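Local structure of Cag-Z (Helicobacter pylori, 1S2X) at residues A[20-24]-A[82-87]; A[134-138]-A[155-161]. The protein is of unknown function but is encoded by the cag pathogenicity island, which encodes a type IV secretion system. The protein carries 1 engineered substitution. All coordinates share one frame; numbering follows the deposited sequence.

How the interactions relate
Interactions 1 and 2 illustrate how an elongated, all-helical protein can be held together by separate contacts, one of a helix end on the flank of a long helix, the other between helix ends. Their centres are 25 Å apart, on opposite sides of the chain's centre, and their nearest atoms stay about 14 Å from each other. They come in series along the chain: interaction 1 sets the end of helix 14-23 against helix 74-101, and interaction 2 then joins the end of helix 105-135 to the junction between helices 149-158 and 161-183. Helices 74-101 and 105-135 are consecutive, and Leu21 of interaction 1 also touches 105-135, so this long helix is common to both regions.

Interaction 1 of 2, residues A[20-24]-A[82-87]; sequences ILDSN and NLVLAS
Asn24, the first residue to leave helical geometry after helix 14-23, passes Leu83 of helix 74-101 with 6.5 Å between their CA atoms, the nearest CA pair of the two segments. One turn earlier, Ile20 carries the apolar part of the contact. Its CG1 stands beside the backbone N (chi1 -59°), which leaves CG2 anti to that N, and the two branches divide the opposing surface between them. CG2 meets Ala86 CB at 3.9 Å and Leu83 CD1, while Ile20 CD1 reaches the backbone of the long helix, lying 3.3 Å from Ser87 CA, tighter than usual for two carbons. Leu21 and Leu83 run side by side in the same direction, with 4.0 Å between Leu21 CD2 and Leu83 CD1.

The polar part belongs to Asn24, whose amide is used at both ends. ND2 turns back to its own helix in a weak bond of 3.3 Å to Ile20 O, and its other neighbours include the methyl of Ala86. OD1 comes over Asn82 CB and accepts a hydrogen bond of 2.8 Å from a water, which in turn accepts one of 2.6 Å from Asn82 ND2. The two amide planes are 39° apart, and the water joins them where no direct hydrogen bond does. Ser87 OG, beside Ile20 CD1, bonds within its own helix to Leu83 O at 3.0 Å. That oxygen also takes Ser87 N, from the opposite face of its plane.

Phe12 touches both Ile20 and Ser87, and Phe122 of helix 105-135 touches both Leu21 and Ser87. Apolar side chains in the last turn and a water-bridged amide just beyond it thus pack the C-terminal end of the short helix 14-23 across the flank of the longer helix 74-101, in an all-alpha fold.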
loop_
_atom_site.group_PDB
_atom_site.type_symbol
_atom_site.label_atom_id
_atom_site.label_comp_id
_atom_site.label_asym_id
_atom_site.label_seq_id
_atom_site.Cartn_x
_atom_site.Cartn_y
_atom_site.Cartn_z
ATOM N N ILE A 20 -13.766 2.287 -6.791
ATOM C CA ILE A 20 -12.349 2.130 -7.131
ATOM C C ILE A 20 -11.748 0.953 -6.379
ATOM O O ILE A 20 -10.845 0.269 -6.869
ATOM C CB ILE A 20 -11.621 3.455 -6.863
ATOM C CG1 ILE A 20 -12.202 4.621 -7.690
ATOM C CG2 ILE A 20 -10.128 3.336 -7.083
ATOM C CD1 ILE A 20 -11.250 5.787 -7.819
ATOM N N LEU A 21 -12.224 0.642 -5.176
ATOM C CA LEU A 21 -11.741 -0.576 -4.524
ATOM C C LEU A 21 -12.153 -1.830 -5.291
ATOM O O LEU A 21 -11.317 -2.633 -5.700
ATOM C CB LEU A 21 -12.261 -0.634 -3.089
ATOM C CG LEU A 21 -11.612 0.313 -2.090
ATOM C CD1 LEU A 21 -12.283 0.177 -0.727
ATOM C CD2 LEU A 21 -10.110 0.089 -1.965
ATOM N N ASP A 22 -13.447 -2.042 -5.519
ATOM C CA ASP A 22 -13.947 -3.206 -6.238
ATOM C C ASP A 22 -13.399 -3.288 -7.658
ATOM O O ASP A 22 -13.078 -4.351 -8.186
ATOM C CB ASP A 22 -15.476 -3.176 -6.312
ATOM C CG ASP A 22 -16.144 -2.857 -4.989
ATOM O OD1 ASP A 22 -15.681 -3.388 -3.961
ATOM O OD2 ASP A 22 -17.129 -2.084 -4.986
ATOM N N SER A 23 -13.297 -2.130 -8.302
ATOM C CA SER A 23 -12.792 -2.093 -9.668
ATOM C C SER A 23 -11.385 -2.675 -9.762
ATOM O O SER A 23 -11.061 -3.347 -10.738
ATOM C CB SER A 23 -12.802 -0.651 -10.182
ATOM O OG SER A 23 -11.912 -0.466 -11.263
ATOM N N ASN A 24 -10.578 -2.397 -8.753
ATOM C CA ASN A 24 -9.164 -2.707 -8.698
ATOM C C ASN A 24 -8.853 -3.873 -7.770
ATOM O O ASN A 24 -7.695 -4.109 -7.422
ATOM C CB ASN A 24 -8.380 -1.483 -8.202
ATOM C CG ASN A 24 -7.995 -0.507 -9.289
ATOM O OD1 ASN A 24 -7.143 -0.786 -10.134
ATOM N ND2 ASN A 24 -8.608 0.675 -9.272
ATOM N N ASN A 82 -2.385 1.743 -9.793
ATOM C CA ASN A 82 -3.679 1.726 -10.457
ATOM C C ASN A 82 -4.748 2.438 -9.632
ATOM O O ASN A 82 -5.505 3.260 -10.133
ATOM C CB ASN A 82 -4.140 0.293 -10.704
ATOM C CG ASN A 82 -3.198 -0.437 -11.645
ATOM O OD1 ASN A 82 -2.249 0.168 -12.148
ATOM N ND2 ASN A 82 -3.468 -1.721 -11.863
ATOM N N LEU A 83 -4.801 2.093 -8.347
ATOM C CA LEU A 83 -5.737 2.694 -7.416
ATOM C C LEU A 83 -5.551 4.196 -7.301
ATOM O O LEU A 83 -6.498 4.976 -7.354
ATOM C CB LEU A 83 -5.559 2.079 -6.011
ATOM C CG LEU A 83 -6.479 2.712 -4.958
ATOM C CD1 LEU A 83 -7.503 1.693 -4.492
ATOM C CD2 LEU A 83 -5.675 3.266 -3.797
ATOM N N VAL A 84 -4.299 4.610 -7.112
ATOM C CA VAL A 84 -3.991 6.028 -6.969
ATOM C C VAL A 84 -4.390 6.808 -8.220
ATOM O O VAL A 84 -4.953 7.899 -8.098
ATOM C CB VAL A 84 -2.503 6.254 -6.669
ATOM C CG1 VAL A 84 -2.115 7.726 -6.798
ATOM C CG2 VAL A 84 -2.194 5.729 -5.272
ATOM N N LEU A 85 -4.085 6.228 -9.376
ATOM C CA LEU A 85 -4.392 6.858 -10.652
ATOM C C LEU A 85 -5.903 7.022 -10.807
ATOM O O LEU A 85 -6.389 8.112 -11.114
ATOM C CB LEU A 85 -3.792 6.048 -11.797
ATOM C CG LEU A 85 -3.930 6.648 -13.200
ATOM C CD1 LEU A 85 -3.206 7.982 -13.300
ATOM C CD2 LEU A 85 -3.415 5.673 -14.243
ATOM N N ALA A 86 -6.603 5.916 -10.582
ATOM C CA ALA A 86 -8.043 5.832 -10.736
ATOM C C ALA A 86 -8.763 6.817 -9.806
ATOM O O ALA A 86 -9.793 7.346 -10.230
ATOM C CB ALA A 86 -8.582 4.434 -10.476
ATOM N N SER A 87 -8.222 7.017 -8.622
ATOM C CA SER A 87 -8.699 7.930 -7.597
ATOM C C SER A 87 -8.477 9.377 -8.045
ATOM O O SER A 87 -9.331 10.241 -7.861
ATOM C CB SER A 87 -7.991 7.672 -6.262
ATOM O OG SER A 87 -8.446 6.491 -5.624
HETATM O O HOH W 1 -5.137 -2.709 -10.069
#

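Interaction 2 of 2, residues A[134-138]-A[155-161]; sequences VASYL and AFQILGI
Leu138 meets the ring of Phe156 in a CH-pi contact, its CD2 methyl standing 3.9 Å from the ring centroid and 24° off the normal, shifted toward the rim above CE2. The CG of Leu138 lies anti to its backbone N (chi1 179°), which extends the fork toward helix 149-158. At the border of the same ring, near its plane, come Ala135 O and the CD1 methyl of Ile161. The Tyr137 ring makes an edge-to-face pair with Phe73.

Aliphatic contacts complete the joint. Both methyls of Leu138 reach Ala155, CD2 at 3.8 Å from its CB; CD1 also lies 3.8 Å from Leu159 CD1, the two leucines crossing at about a right angle. Ile161 lies against the last helical residues and the turn, its CD1 3.6 Å from Val134 O and 4.2 Å from Tyr137 CB. Its side chain and that of Val134 run past each other in opposite directions.

No hydrogen bond crosses between the segments; each keeps its own backbone bonds. Residues 135-138 form a type I turn as helix 105-135 ends, closed by Leu138 N to Ala135 O. Gly160, with positive phi (91°), ends helix 149-158 in a Schellman motif and is also the N-cap of helix 161-183. With no hydrogen bond or salt bridge across it, this buried contact depends on shape and apolar surface to join the end of helix 105-135 to the junction of helices 149-158 and 161-183.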
loop_
_atom_site.group_PDB
_atom_site.type_symbol
_atom_site.label_atom_id
_atom_site.label_comp_id
_atom_site.label_asym_id
_atom_site.label_seq_id
_atom_site.Cartn_x
_atom_site.Cartn_y
_atom_site.Cartn_z
ATOM N N VAL A 134 2.929 -6.321 3.380
ATOM C CA VAL A 134 4.208 -6.778 2.835
ATOM C C VAL A 134 5.221 -6.988 3.956
ATOM O O VAL A 134 6.005 -7.936 3.918
ATOM C CB VAL A 134 4.745 -5.793 1.790
ATOM C CG1 VAL A 134 6.174 -6.142 1.394
ATOM C CG2 VAL A 134 3.844 -5.818 0.557
ATOM N N ALA A 135 5.157 -6.095 4.938
ATOM C CA ALA A 135 6.002 -6.197 6.102
ATOM C C ALA A 135 5.730 -7.505 6.855
ATOM O O ALA A 135 6.657 -8.069 7.442
ATOM C CB ALA A 135 5.808 -5.013 7.036
ATOM N N SER A 136 4.492 -7.992 6.862
ATOM C CA SER A 136 4.201 -9.234 7.577
ATOM C C SER A 136 4.788 -10.484 6.950
ATOM O O SER A 136 4.609 -11.546 7.561
ATOM C CB SER A 136 2.671 -9.409 7.681
ATOM O OG SER A 136 2.209 -10.001 6.473
ATOM N N TYR A 137 5.467 -10.426 5.796
ATOM C CA TYR A 137 6.185 -11.600 5.259
ATOM C C TYR A 137 7.469 -11.922 6.017
ATOM O O TYR A 137 8.148 -12.938 5.829
ATOM C CB TYR A 137 6.510 -11.371 3.770
ATOM C CG TYR A 137 5.337 -11.803 2.891
ATOM C CD1 TYR A 137 5.315 -13.085 2.361
ATOM C CD2 TYR A 137 4.278 -10.939 2.625
ATOM C CE1 TYR A 137 4.263 -13.514 1.564
ATOM C CE2 TYR A 137 3.221 -11.353 1.834
ATOM C CZ TYR A 137 3.228 -12.636 1.314
ATOM O OH TYR A 137 2.182 -13.063 0.516
ATOM N N LEU A 138 7.881 -11.047 6.926
ATOM C CA LEU A 138 8.824 -11.365 7.995
ATOM C C LEU A 138 7.944 -11.488 9.242
ATOM O O LEU A 138 7.630 -10.482 9.878
ATOM C CB LEU A 138 9.911 -10.313 8.187
ATOM C CG LEU A 138 10.915 -10.595 9.328
ATOM C CD1 LEU A 138 11.651 -11.901 9.060
ATOM C CD2 LEU A 138 11.881 -9.436 9.523
ATOM N N ALA A 155 17.055 -8.756 7.480
ATOM C CA ALA A 155 16.061 -9.730 7.032
ATOM C C ALA A 155 15.065 -8.999 6.136
ATOM O O ALA A 155 14.677 -9.517 5.096
ATOM C CB ALA A 155 15.339 -10.424 8.174
ATOM N N PHE A 156 14.670 -7.788 6.522
ATOM C CA PHE A 156 13.790 -7.012 5.652
ATOM C C PHE A 156 14.432 -6.812 4.286
ATOM O O PHE A 156 13.822 -6.845 3.213
ATOM C CB PHE A 156 13.471 -5.658 6.274
ATOM C CG PHE A 156 12.419 -5.688 7.374
ATOM C CD1 PHE A 156 12.613 -4.939 8.526
ATOM C CD2 PHE A 156 11.281 -6.445 7.244
ATOM C CE1 PHE A 156 11.659 -4.938 9.530
ATOM C CE2 PHE A 156 10.306 -6.433 8.226
ATOM C CZ PHE A 156 10.503 -5.681 9.373
ATOM N N GLN A 157 15.749 -6.595 4.331
ATOM C CA GLN A 157 16.423 -6.329 3.054
ATOM C C GLN A 157 16.524 -7.631 2.280
ATOM O O GLN A 157 16.261 -7.677 1.078
ATOM C CB GLN A 157 17.783 -5.671 3.285
ATOM C CG GLN A 157 17.674 -4.301 3.950
ATOM C CD GLN A 157 18.991 -3.646 4.311
ATOM O OE1 GLN A 157 19.774 -4.132 5.132
ATOM N NE2 GLN A 157 19.269 -2.494 3.712
ATOM N N ILE A 158 16.890 -8.726 2.951
ATOM C CA ILE A 158 17.043 -9.971 2.169
ATOM C C ILE A 158 15.721 -10.471 1.626
ATOM O O ILE A 158 15.677 -11.098 0.571
ATOM C CB ILE A 158 17.678 -11.097 2.995
ATOM C CG1 ILE A 158 19.089 -10.779 3.512
ATOM C CG2 ILE A 158 17.679 -12.406 2.210
ATOM C CD1 ILE A 158 19.502 -11.722 4.622
ATOM N N LEU A 159 14.617 -10.204 2.325
ATOM C CA LEU A 159 13.322 -10.680 1.841
ATOM C C LEU A 159 12.687 -9.798 0.792
ATOM O O LEU A 159 11.595 -10.113 0.293
ATOM C CB LEU A 159 12.357 -10.840 3.033
ATOM C CG LEU A 159 12.795 -11.880 4.065
ATOM C CD1 LEU A 159 11.860 -11.883 5.274
ATOM C CD2 LEU A 159 12.847 -13.281 3.477
ATOM N N GLY A 160 13.320 -8.695 0.411
ATOM C CA GLY A 160 12.716 -7.886 -0.641
ATOM C C GLY A 160 11.800 -6.811 -0.108
ATOM O O GLY A 160 11.251 -6.008 -0.875
ATOM N N ILE A 161 11.651 -6.789 1.220
ATOM C CA ILE A 161 10.658 -5.890 1.816
ATOM C C ILE A 161 11.162 -4.458 1.824
ATOM O O ILE A 161 10.476 -3.487 1.474
ATOM C CB ILE A 161 10.273 -6.382 3.225
ATOM C CG1 ILE A 161 9.622 -7.764 3.222
ATOM C CG2 ILE A 161 9.412 -5.332 3.920
ATOM C CD1 ILE A 161 9.484 -8.468 4.561
#